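Local coordinates for GTPase-activating protein GYP1 (Saccharomyces cerevisiae, PDB 1FKM) that stimulates GTP hydrolysis by the Ypt/Rab GTPases Ypt1 and Ypt7, supplying an arginine finger and a glutamine finger in trans through its TBC domain, at residues H88-D93 against I116-A121; P102-K107 against N111-I116; A121-A126 against T178-T183. All blocks are in the same frame, centred on the assembly; numbering follows the deposited sequence.

How the contacts relate
All three contacts use helix 107-123 of the all-helical TBC domain. Contact 2 sits at its start, contact 1 along its second half and contact 3 at its C-terminal end; along this helix their segments follow one another, overlapping at Ile116 and at Ala121. Contact 1 is buried and purely apolar, close to the two catalytic fingers. Contact 2, nested within the chain loop that contact 1 closes, is half core and half surface, joining an aromatic-aliphatic touch to a backbone hydrogen bond. Contact 3 is largely buried, away from the fingers, and sets an arginine against aromatic rings. Gln114 OE1 packs against Ile90, so contacts 1 and 2 meet directly.

Contact 1: H88-D93 against I116-A121; sequences HQIEID and ILYLWA
Ile90 reaches from helix 83-93 onto the backbone of helix 107-123 at Leu117 and Tyr118, and its side chain carries the whole contact. The delta methyl does most of the touching: Ile90 CD1 lies 3.7 Å from Leu117 C and 3.4 Å from Tyr118 CA, so the methyl rests on the peptide between the two residues. Two torsions bring it there. CG1 stands beside the backbone N and anti to the carbonyl carbon (chi1 -67°), and CD1 then continues the chain in an extended line (chi2 170°). The other branch stays closer to its own helix, and Ile90 CG2 meets Leu117 CB at 4.1 Å as the two side chains cross obliquely.

Tyr118 takes part with the base of its side chain, Tyr118 CB lying 4.0 Å from Ile90 CD1. With CG anti to the backbone N (chi1 178°), the ring is swung so that Ile90 CD1 lies at its edge, near its plane, while Trp87 makes an edge-to-face contact with the same ring. Ala121 adds a looser touch one turn further on, with its CB 4.4 Å from Ile90 CD1. The axes of the short segments 88-93 and 116-121 approach to 9.9 Å and run in broadly opposite directions but well inclined to each other, and no hydrogen bond links them.

Tyr129 also packs on Ile90, and Ile133 and Asn134 of helix 133-145 on Leu117. On the 88-93 side, Asp93 forms a salt bridge with the arginine finger Arg96, a hydrogen bond with Tyr129 OH and a weak one with the glutamine finger Gln131. The arrangement is thus apolar helix-helix packing in the all-helical TBC domain, next to the dual-finger site that accelerates GTP hydrolysis by Ypt/Rab proteins.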
loop_
_atom_site.group_PDB
_atom_site.type_symbol
_atom_site.label_atom_id
_atom_site.label_comp_id
_atom_site.label_asym_id
_atom_site.label_seq_id
_atom_site.Cartn_x
_atom_site.Cartn_y
_atom_site.Cartn_z
ATOM N N HIS A 88 20.016 -9.123 8.055
ATOM C CA HIS A 88 20.025 -10.376 7.300
ATOM C C HIS A 88 18.625 -10.955 7.119
ATOM O O HIS A 88 18.325 -11.577 6.107
ATOM C CB HIS A 88 20.958 -11.379 7.982
ATOM C CG HIS A 88 22.407 -11.045 7.811
ATOM N ND1 HIS A 88 23.358 -11.324 8.769
ATOM C CD2 HIS A 88 23.067 -10.448 6.790
ATOM C CE1 HIS A 88 24.540 -10.910 8.348
ATOM N NE2 HIS A 88 24.391 -10.375 7.149
ATOM N N GLN A 89 17.764 -10.735 8.103
ATOM C CA GLN A 89 16.389 -11.209 8.035
ATOM C C GLN A 89 15.680 -10.518 6.866
ATOM O O GLN A 89 14.866 -11.124 6.167
ATOM C CB GLN A 89 15.691 -10.898 9.357
ATOM C CG GLN A 89 14.192 -10.998 9.349
ATOM C CD GLN A 89 13.606 -10.655 10.710
ATOM O OE1 GLN A 89 14.037 -9.703 11.359
ATOM N NE2 GLN A 89 12.615 -11.424 11.143
ATOM N N ILE A 90 16.002 -9.247 6.650
ATOM C CA ILE A 90 15.397 -8.483 5.558
ATOM C C ILE A 90 16.011 -8.884 4.225
ATOM O O ILE A 90 15.337 -8.916 3.195
ATOM C CB ILE A 90 15.599 -6.977 5.776
ATOM C CG1 ILE A 90 14.796 -6.534 7.001
ATOM C CG2 ILE A 90 15.175 -6.194 4.536
ATOM C CD1 ILE A 90 15.119 -5.138 7.443
ATOM N N GLU A 91 17.300 -9.191 4.265
ATOM C CA GLU A 91 18.061 -9.602 3.094
ATOM C C GLU A 91 17.450 -10.858 2.485
ATOM O O GLU A 91 17.500 -11.065 1.272
ATOM C CB GLU A 91 19.502 -9.880 3.510
ATOM C CG GLU A 91 20.414 -10.350 2.405
ATOM C CD GLU A 91 21.738 -10.850 2.945
ATOM O OE1 GLU A 91 22.383 -10.106 3.716
ATOM O OE2 GLU A 91 22.132 -11.985 2.600
ATOM N N ILE A 92 16.878 -11.697 3.340
ATOM C CA ILE A 92 16.250 -12.936 2.904
ATOM C C ILE A 92 14.953 -12.702 2.120
ATOM O O ILE A 92 14.618 -13.476 1.224
ATOM C CB ILE A 92 15.960 -13.846 4.117
ATOM C CG1 ILE A 92 17.284 -14.310 4.731
ATOM C CG2 ILE A 92 15.109 -15.033 3.702
ATOM C CD1 ILE A 92 17.130 -15.091 6.025
ATOM N N ASP A 93 14.231 -11.635 2.445
ATOM C CA ASP A 93 12.972 -11.345 1.758
ATOM C C ASP A 93 13.037 -10.400 0.559
ATOM O O ASP A 93 12.241 -10.526 -0.373
ATOM C CB ASP A 93 11.944 -10.804 2.755
ATOM C CG ASP A 93 11.299 -11.899 3.578
ATOM O OD1 ASP A 93 11.684 -13.077 3.413
ATOM O OD2 ASP A 93 10.405 -11.581 4.390
ATOM N N ILE A 116 15.485 1.008 3.464
ATOM C CA ILE A 116 14.198 1.520 3.927
ATOM C C ILE A 116 13.582 0.614 4.989
ATOM O O ILE A 116 13.178 1.076 6.061
ATOM C CB ILE A 116 13.200 1.653 2.751
ATOM C CG1 ILE A 116 13.685 2.736 1.782
ATOM C CG2 ILE A 116 11.814 1.985 3.285
ATOM C CD1 ILE A 116 12.912 2.784 0.457
ATOM N N LEU A 117 13.512 -0.678 4.694
ATOM C CA LEU A 117 12.916 -1.620 5.628
ATOM C C LEU A 117 13.750 -1.790 6.884
ATOM O O LEU A 117 13.207 -1.957 7.976
ATOM C CB LEU A 117 12.714 -2.978 4.957
ATOM C CG LEU A 117 11.723 -2.952 3.789
ATOM C CD1 LEU A 117 11.648 -4.335 3.153
ATOM C CD2 LEU A 117 10.354 -2.521 4.285
ATOM N N TYR A 118 15.067 -1.744 6.725
ATOM C CA TYR A 118 15.959 -1.898 7.867
ATOM C C TYR A 118 15.742 -0.753 8.850
ATOM O O TYR A 118 15.604 -0.977 10.056
ATOM C CB TYR A 118 17.416 -1.913 7.403
ATOM C CG TYR A 118 18.412 -2.018 8.534
ATOM C CD1 TYR A 118 18.486 -3.167 9.322
ATOM C CD2 TYR A 118 19.273 -0.960 8.826
ATOM C CE1 TYR A 118 19.396 -3.262 10.379
ATOM C CE2 TYR A 118 20.185 -1.039 9.881
ATOM C CZ TYR A 118 20.241 -2.192 10.653
ATOM O OH TYR A 118 21.127 -2.261 11.709
ATOM N N LEU A 119 15.711 0.474 8.336
ATOM C CA LEU A 119 15.520 1.637 9.197
ATOM C C LEU A 119 14.182 1.584 9.922
ATOM O O LEU A 119 14.100 1.897 11.112
ATOM C CB LEU A 119 15.622 2.935 8.391
ATOM C CG LEU A 119 15.502 4.210 9.240
ATOM C CD1 LEU A 119 16.583 4.213 10.325
ATOM C CD2 LEU A 119 15.627 5.437 8.350
ATOM N N TRP A 120 13.124 1.193 9.214
ATOM C CA TRP A 120 11.815 1.107 9.853
ATOM C C TRP A 120 11.845 0.035 10.942
ATOM O O TRP A 120 11.314 0.232 12.043
ATOM C CB TRP A 120 10.724 0.757 8.835
ATOM C CG TRP A 120 9.347 0.750 9.454
ATOM C CD1 TRP A 120 8.482 1.802 9.541
ATOM C CD2 TRP A 120 8.716 -0.345 10.129
ATOM N NE1 TRP A 120 7.350 1.430 10.232
ATOM C CE2 TRP A 120 7.470 0.119 10.605
ATOM C CE3 TRP A 120 9.085 -1.674 10.385
ATOM C CZ2 TRP A 120 6.589 -0.698 11.323
ATOM C CZ3 TRP A 120 8.211 -2.483 11.098
ATOM C CH2 TRP A 120 6.978 -1.993 11.560
ATOM N N ALA A 121 12.462 -1.103 10.635
ATOM C CA ALA A 121 12.538 -2.203 11.596
ATOM C C ALA A 121 13.305 -1.804 12.858
ATOM O O ALA A 121 12.907 -2.149 13.972
ATOM C CB ALA A 121 13.190 -3.418 10.947
#

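Contact 2: P102-K107 against N111-I116; sequences PLYQFK and NSLQRI
Tyr104 and Leu113 form the close-packed, buried half of this contact, while Lys107 and Asn111 form the half that faces solvent. On the buried side a methyl meets the edge of a ring: Leu113 CD1 lies near the plane of the Tyr104 ring, 3.8 Å from Tyr104 CD1 and 4.0 Å from Tyr104 CE1, and the two side chains cross at about a right angle. Leu113 has its CG beside the backbone N (chi1 -64°), which carries the branched end toward the 3-10 segment 102-105. Beyond this touch, Tyr104 OH is hydrogen-bonded to Glu142, and Phe141 of the same helix, 133-145, packs on Leu113. The ring is therefore held at its polar end by one helix and met along its edge by another.

The outer half is held by backbone. Asn111 N donates to Lys107 O over 2.9 Å in a nearly straight bond, with 165° at the hydrogen. The amide of Asn111 folds back over the same oxygen, its CG beside the backbone N, and Asn111 ND2 comes within 2.8 Å of Lys107 O, but the angle is too poor for a second hydrogen bond. Lys107 CB lies 4.3 Å from Asn111 ND2, a loose touch on the solvent side, and Lys107 NZ makes a weak hydrogen bond with Gln110 OE1.

Phe106 occupies the N-cap position, and the 3-10 segment before it is closed by Gln105 N bonding to Pro102 O at 2.9 Å. The Lys107 to Asn111 bond is an i to i+4 link in the opening turn of helix 107-123. Together these features describe a helix N-terminus in the TBC domain, entered through a 3-10 turn whose tyrosine packs against Leu113, in the early part of the helix that follows.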
loop_
_atom_site.group_PDB
_atom_site.type_symbol
_atom_site.label_atom_id
_atom_site.label_comp_id
_atom_site.label_asym_id
_atom_site.label_seq_id
_atom_site.Cartn_x
_atom_site.Cartn_y
_atom_site.Cartn_z
ATOM N N PRO A 102 10.051 -6.990 -13.026
ATOM C CA PRO A 102 11.477 -6.762 -13.291
ATOM C C PRO A 102 12.160 -5.734 -12.393
ATOM O O PRO A 102 13.285 -5.946 -11.933
ATOM C CB PRO A 102 11.487 -6.341 -14.757
ATOM C CG PRO A 102 10.359 -7.142 -15.327
ATOM C CD PRO A 102 9.279 -6.946 -14.281
ATOM N N LEU A 103 11.480 -4.618 -12.163
ATOM C CA LEU A 103 12.023 -3.550 -11.333
ATOM C C LEU A 103 12.657 -4.064 -10.041
ATOM O O LEU A 103 13.729 -3.610 -9.639
ATOM C CB LEU A 103 10.908 -2.557 -10.975
ATOM C CG LEU A 103 11.289 -1.405 -10.039
ATOM C CD1 LEU A 103 12.232 -0.456 -10.773
ATOM C CD2 LEU A 103 10.031 -0.661 -9.585
ATOM N N TYR A 104 12.004 -5.030 -9.405
ATOM C CA TYR A 104 12.485 -5.531 -8.133
ATOM C C TYR A 104 13.687 -6.455 -8.134
ATOM O O TYR A 104 14.182 -6.820 -7.073
ATOM C CB TYR A 104 11.301 -6.118 -7.347
ATOM C CG TYR A 104 10.240 -5.053 -7.122
ATOM C CD1 TYR A 104 10.348 -4.156 -6.060
ATOM C CD2 TYR A 104 9.214 -4.846 -8.054
ATOM C CE1 TYR A 104 9.477 -3.067 -5.937
ATOM C CE2 TYR A 104 8.334 -3.766 -7.938
ATOM C CZ TYR A 104 8.478 -2.876 -6.879
ATOM O OH TYR A 104 7.654 -1.772 -6.787
ATOM N N GLN A 105 14.189 -6.810 -9.313
ATOM C CA GLN A 105 15.372 -7.653 -9.361
ATOM C C GLN A 105 16.624 -6.809 -9.558
ATOM O O GLN A 105 17.735 -7.306 -9.419
ATOM C CB GLN A 105 15.267 -8.707 -10.466
ATOM C CG GLN A 105 14.312 -9.843 -10.136
ATOM C CD GLN A 105 12.876 -9.526 -10.494
ATOM O OE1 GLN A 105 12.537 -9.406 -11.669
ATOM N NE2 GLN A 105 12.021 -9.388 -9.484
ATOM N N PHE A 106 16.447 -5.530 -9.881
ATOM C CA PHE A 106 17.596 -4.651 -10.063
ATOM C C PHE A 106 18.277 -4.472 -8.713
ATOM O O PHE A 106 17.609 -4.288 -7.697
ATOM C CB PHE A 106 17.154 -3.293 -10.611
ATOM C CG PHE A 106 16.694 -3.338 -12.040
ATOM C CD1 PHE A 106 17.516 -3.873 -13.033
ATOM C CD2 PHE A 106 15.444 -2.843 -12.400
ATOM C CE1 PHE A 106 17.096 -3.914 -14.366
ATOM C CE2 PHE A 106 15.015 -2.879 -13.722
ATOM C CZ PHE A 106 15.842 -3.417 -14.709
ATOM N N LYS A 107 19.604 -4.534 -8.701
ATOM C CA LYS A 107 20.351 -4.388 -7.455
ATOM C C LYS A 107 20.153 -3.043 -6.776
ATOM O O LYS A 107 20.151 -2.962 -5.547
ATOM C CB LYS A 107 21.846 -4.625 -7.692
ATOM C CG LYS A 107 22.230 -6.094 -7.724
ATOM C CD LYS A 107 21.892 -6.779 -6.403
ATOM C CE LYS A 107 22.220 -8.263 -6.447
ATOM N NZ LYS A 107 21.841 -8.951 -5.180
ATOM N N ASN A 111 18.845 -2.849 -2.925
ATOM C CA ASN A 111 19.608 -2.135 -1.907
ATOM C C ASN A 111 18.804 -0.985 -1.292
ATOM O O ASN A 111 18.915 -0.712 -0.091
ATOM C CB ASN A 111 20.917 -1.592 -2.495
ATOM C CG ASN A 111 21.851 -2.697 -2.959
ATOM O OD1 ASN A 111 21.961 -3.736 -2.318
ATOM N ND2 ASN A 111 22.538 -2.467 -4.071
ATOM N N SER A 112 18.004 -0.306 -2.109
ATOM C CA SER A 112 17.186 0.795 -1.611
ATOM C C SER A 112 16.120 0.273 -0.653
ATOM O O SER A 112 15.938 0.822 0.432
ATOM C CB SER A 112 16.507 1.541 -2.766
ATOM O OG SER A 112 17.411 2.411 -3.423
ATOM N N LEU A 113 15.415 -0.783 -1.056
ATOM C CA LEU A 113 14.373 -1.354 -0.203
ATOM C C LEU A 113 14.969 -1.936 1.077
ATOM O O LEU A 113 14.362 -1.874 2.140
ATOM C CB LEU A 113 13.586 -2.430 -0.965
ATOM C CG LEU A 113 12.794 -1.912 -2.175
ATOM C CD1 LEU A 113 11.984 -3.057 -2.795
ATOM C CD2 LEU A 113 11.853 -0.776 -1.744
ATOM N N GLN A 114 16.170 -2.491 0.972
ATOM C CA GLN A 114 16.847 -3.065 2.134
ATOM C C GLN A 114 17.044 -1.984 3.203
ATOM O O GLN A 114 16.738 -2.194 4.383
ATOM C CB GLN A 114 18.203 -3.639 1.698
ATOM C CG GLN A 114 19.143 -4.103 2.815
ATOM C CD GLN A 114 18.728 -5.419 3.451
ATOM O OE1 GLN A 114 18.278 -6.341 2.769
ATOM N NE2 GLN A 114 18.902 -5.521 4.766
ATOM N N ARG A 115 17.545 -0.828 2.783
ATOM C CA ARG A 115 17.788 0.279 3.711
ATOM C C ARG A 115 16.494 0.830 4.308
ATOM O O ARG A 115 16.414 1.101 5.511
ATOM C CB ARG A 115 18.549 1.409 3.010
ATOM C CG ARG A 115 19.979 1.059 2.615
ATOM C CD ARG A 115 20.731 2.287 2.115
ATOM N NE ARG A 115 20.367 2.680 0.756
ATOM C CZ ARG A 115 20.963 2.224 -0.344
ATOM N NH1 ARG A 115 21.959 1.350 -0.250
ATOM N NH2 ARG A 115 20.577 2.652 -1.543
ATOM N N ILE A 116 15.485 1.008 3.464
ATOM C CA ILE A 116 14.198 1.520 3.927
ATOM C C ILE A 116 13.582 0.614 4.989
ATOM O O ILE A 116 13.178 1.076 6.061
ATOM C CB ILE A 116 13.200 1.653 2.751
ATOM C CG1 ILE A 116 13.685 2.736 1.782
ATOM C CG2 ILE A 116 11.814 1.985 3.285
ATOM C CD1 ILE A 116 12.912 2.784 0.457
#

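Contact 3: A121-A126 against T178-T183; sequences AIRHPA and TFWCLT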
loop_
_atom_site.group_PDB
_atom_site.type_symbol
_atom_site.label_atom_id
_atom_site.label_comp_id
_atom_site.label_asym_id
_atom_site.label_seq_id
_atom_site.Cartn_x
_atom_site.Cartn_y
_atom_site.Cartn_z
ATOM N N ALA A 121 12.462 -1.103 10.635
ATOM C CA ALA A 121 12.538 -2.203 11.596
ATOM C C ALA A 121 13.305 -1.804 12.858
ATOM O O ALA A 121 12.907 -2.149 13.972
ATOM C CB ALA A 121 13.190 -3.418 10.947
ATOM N N ILE A 122 14.397 -1.072 12.684
ATOM C CA ILE A 122 15.204 -0.630 13.823
ATOM C C ILE A 122 14.423 0.366 14.677
ATOM O O ILE A 122 14.586 0.419 15.898
ATOM C CB ILE A 122 16.520 0.020 13.342
ATOM C CG1 ILE A 122 17.402 -1.042 12.686
ATOM C CG2 ILE A 122 17.246 0.687 14.504
ATOM C CD1 ILE A 122 17.705 -2.227 13.576
ATOM N N ARG A 123 13.562 1.145 14.031
ATOM C CA ARG A 123 12.758 2.133 14.736
ATOM C C ARG A 123 11.488 1.575 15.372
ATOM O O ARG A 123 10.771 2.300 16.063
ATOM C CB ARG A 123 12.388 3.275 13.796
ATOM C CG ARG A 123 13.530 4.197 13.471
ATOM C CD ARG A 123 12.980 5.486 12.903
ATOM N NE ARG A 123 14.000 6.517 12.794
ATOM C CZ ARG A 123 13.733 7.816 12.759
ATOM N NH1 ARG A 123 12.475 8.229 12.829
ATOM N NH2 ARG A 123 14.719 8.696 12.649
ATOM N N HIS A 124 11.204 0.297 15.143
ATOM C CA HIS A 124 10.016 -0.323 15.719
ATOM C C HIS A 124 10.329 -1.661 16.376
ATOM O O HIS A 124 9.928 -2.719 15.883
ATOM C CB HIS A 124 8.929 -0.512 14.649
ATOM C CG HIS A 124 8.416 0.773 14.082
ATOM N ND1 HIS A 124 9.165 1.567 13.241
ATOM C CD2 HIS A 124 7.255 1.438 14.290
ATOM C CE1 HIS A 124 8.492 2.667 12.959
ATOM N NE2 HIS A 124 7.329 2.614 13.584
ATOM N N PRO A 125 11.043 -1.629 17.514
ATOM C CA PRO A 125 11.426 -2.823 18.273
ATOM C C PRO A 125 10.264 -3.762 18.600
ATOM O O PRO A 125 10.437 -4.979 18.638
ATOM C CB PRO A 125 12.056 -2.237 19.534
ATOM C CG PRO A 125 12.667 -0.976 19.039
ATOM C CD PRO A 125 11.590 -0.414 18.143
ATOM N N ALA A 126 9.082 -3.202 18.834
ATOM C CA ALA A 126 7.912 -4.011 19.163
ATOM C C ALA A 126 7.475 -4.888 17.990
ATOM O O ALA A 126 6.775 -5.889 18.174
ATOM C CB ALA A 126 6.757 -3.111 19.601
ATOM N N THR A 178 9.883 7.530 0.606
ATOM C CA THR A 178 9.239 6.227 0.701
ATOM C C THR A 178 9.186 5.782 2.161
ATOM O O THR A 178 8.144 5.337 2.655
ATOM C CB THR A 178 10.008 5.187 -0.149
ATOM O OG1 THR A 178 10.027 5.619 -1.518
ATOM C CG2 THR A 178 9.333 3.819 -0.073
ATOM N N PHE A 179 10.313 5.915 2.850
ATOM C CA PHE A 179 10.422 5.543 4.263
ATOM C C PHE A 179 9.436 6.291 5.168
ATOM O O PHE A 179 8.735 5.681 5.988
ATOM C CB PHE A 179 11.846 5.812 4.759
ATOM C CG PHE A 179 11.982 5.760 6.251
ATOM C CD1 PHE A 179 11.964 4.543 6.923
ATOM C CD2 PHE A 179 12.088 6.940 6.994
ATOM C CE1 PHE A 179 12.044 4.495 8.318
ATOM C CE2 PHE A 179 12.168 6.903 8.390
ATOM C CZ PHE A 179 12.146 5.679 9.052
ATOM N N TRP A 180 9.395 7.613 5.043
ATOM C CA TRP A 180 8.492 8.401 5.881
ATOM C C TRP A 180 7.021 8.132 5.565
ATOM O O TRP A 180 6.167 8.195 6.455
ATOM C CB TRP A 180 8.781 9.901 5.731
ATOM C CG TRP A 180 10.105 10.316 6.301
ATOM C CD1 TRP A 180 11.166 10.825 5.617
ATOM C CD2 TRP A 180 10.505 10.252 7.678
ATOM N NE1 TRP A 180 12.205 11.085 6.479
ATOM C CE2 TRP A 180 11.826 10.743 7.750
ATOM C CE3 TRP A 180 9.874 9.830 8.856
ATOM C CZ2 TRP A 180 12.534 10.826 8.956
ATOM C CZ3 TRP A 180 10.581 9.913 10.060
ATOM C CH2 TRP A 180 11.896 10.409 10.095
ATOM N N CYS A 181 6.716 7.853 4.302
ATOM C CA CYS A 181 5.333 7.565 3.936
ATOM C C CYS A 181 4.952 6.161 4.385
ATOM O O CYS A 181 3.822 5.934 4.820
ATOM C CB CYS A 181 5.125 7.745 2.429
ATOM S SG CYS A 181 5.187 9.506 1.945
ATOM N N LEU A 182 5.889 5.219 4.291
ATOM C CA LEU A 182 5.622 3.858 4.754
ATOM C C LEU A 182 5.358 3.960 6.251
ATOM O O LEU A 182 4.462 3.305 6.789
ATOM C CB LEU A 182 6.841 2.951 4.541
ATOM C CG LEU A 182 6.756 1.565 5.196
ATOM C CD1 LEU A 182 5.633 0.761 4.547
ATOM C CD2 LEU A 182 8.083 0.839 5.050
ATOM N N THR A 183 6.154 4.789 6.921
ATOM C CA THR A 183 6.014 4.974 8.358
ATOM C C THR A 183 4.632 5.526 8.703
ATOM O O THR A 183 3.973 5.029 9.619
ATOM C CB THR A 183 7.121 5.912 8.902
ATOM O OG1 THR A 183 8.401 5.286 8.720
ATOM C CG2 THR A 183 6.916 6.194 10.395
#
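The Phe179 ring has Arg123 CD at its edge, in plane and 3.9 Å from Phe179 CZ. Trp180 CE2 also lies at this ring's edge, while Thr183 OG1 stands over one face, offset toward the rim. The indole of Trp180 in turn has Phe179 CE2 above one face. This is helix-helix packing within the all-helical TBC domain, the C-terminal end of helix 107-123 leaning on helix 168-186.

Arg123 reaches across to helix 168-186 with a chain extended from CG to NE, bringing its NH1 to 3.5 Å from Trp180 CH2. Its guanidinium stands almost perpendicular to both rings, 89° from the Phe179 plane and 81° from that of Trp180, so there is no parallel stacking. Arg123 NH2 is hydrogen-bonded to Ser71 OG, and Trp180 NE1 to the carbonyl of Lys64, both on helix 57-74. With an alanine in place of Arg123, the CD and NH1 contacts at the Phe179 edge and Trp180 CH2 would probably be lost, and Ser71 OG left without its guanidinium partner.

One turn of helix 168-186 is doubly fastened: Phe179 O accepts from Thr183 N at 2.9 Å and from Thr183 OG1 at 2.8 Å, on opposite faces of the carbonyl plane.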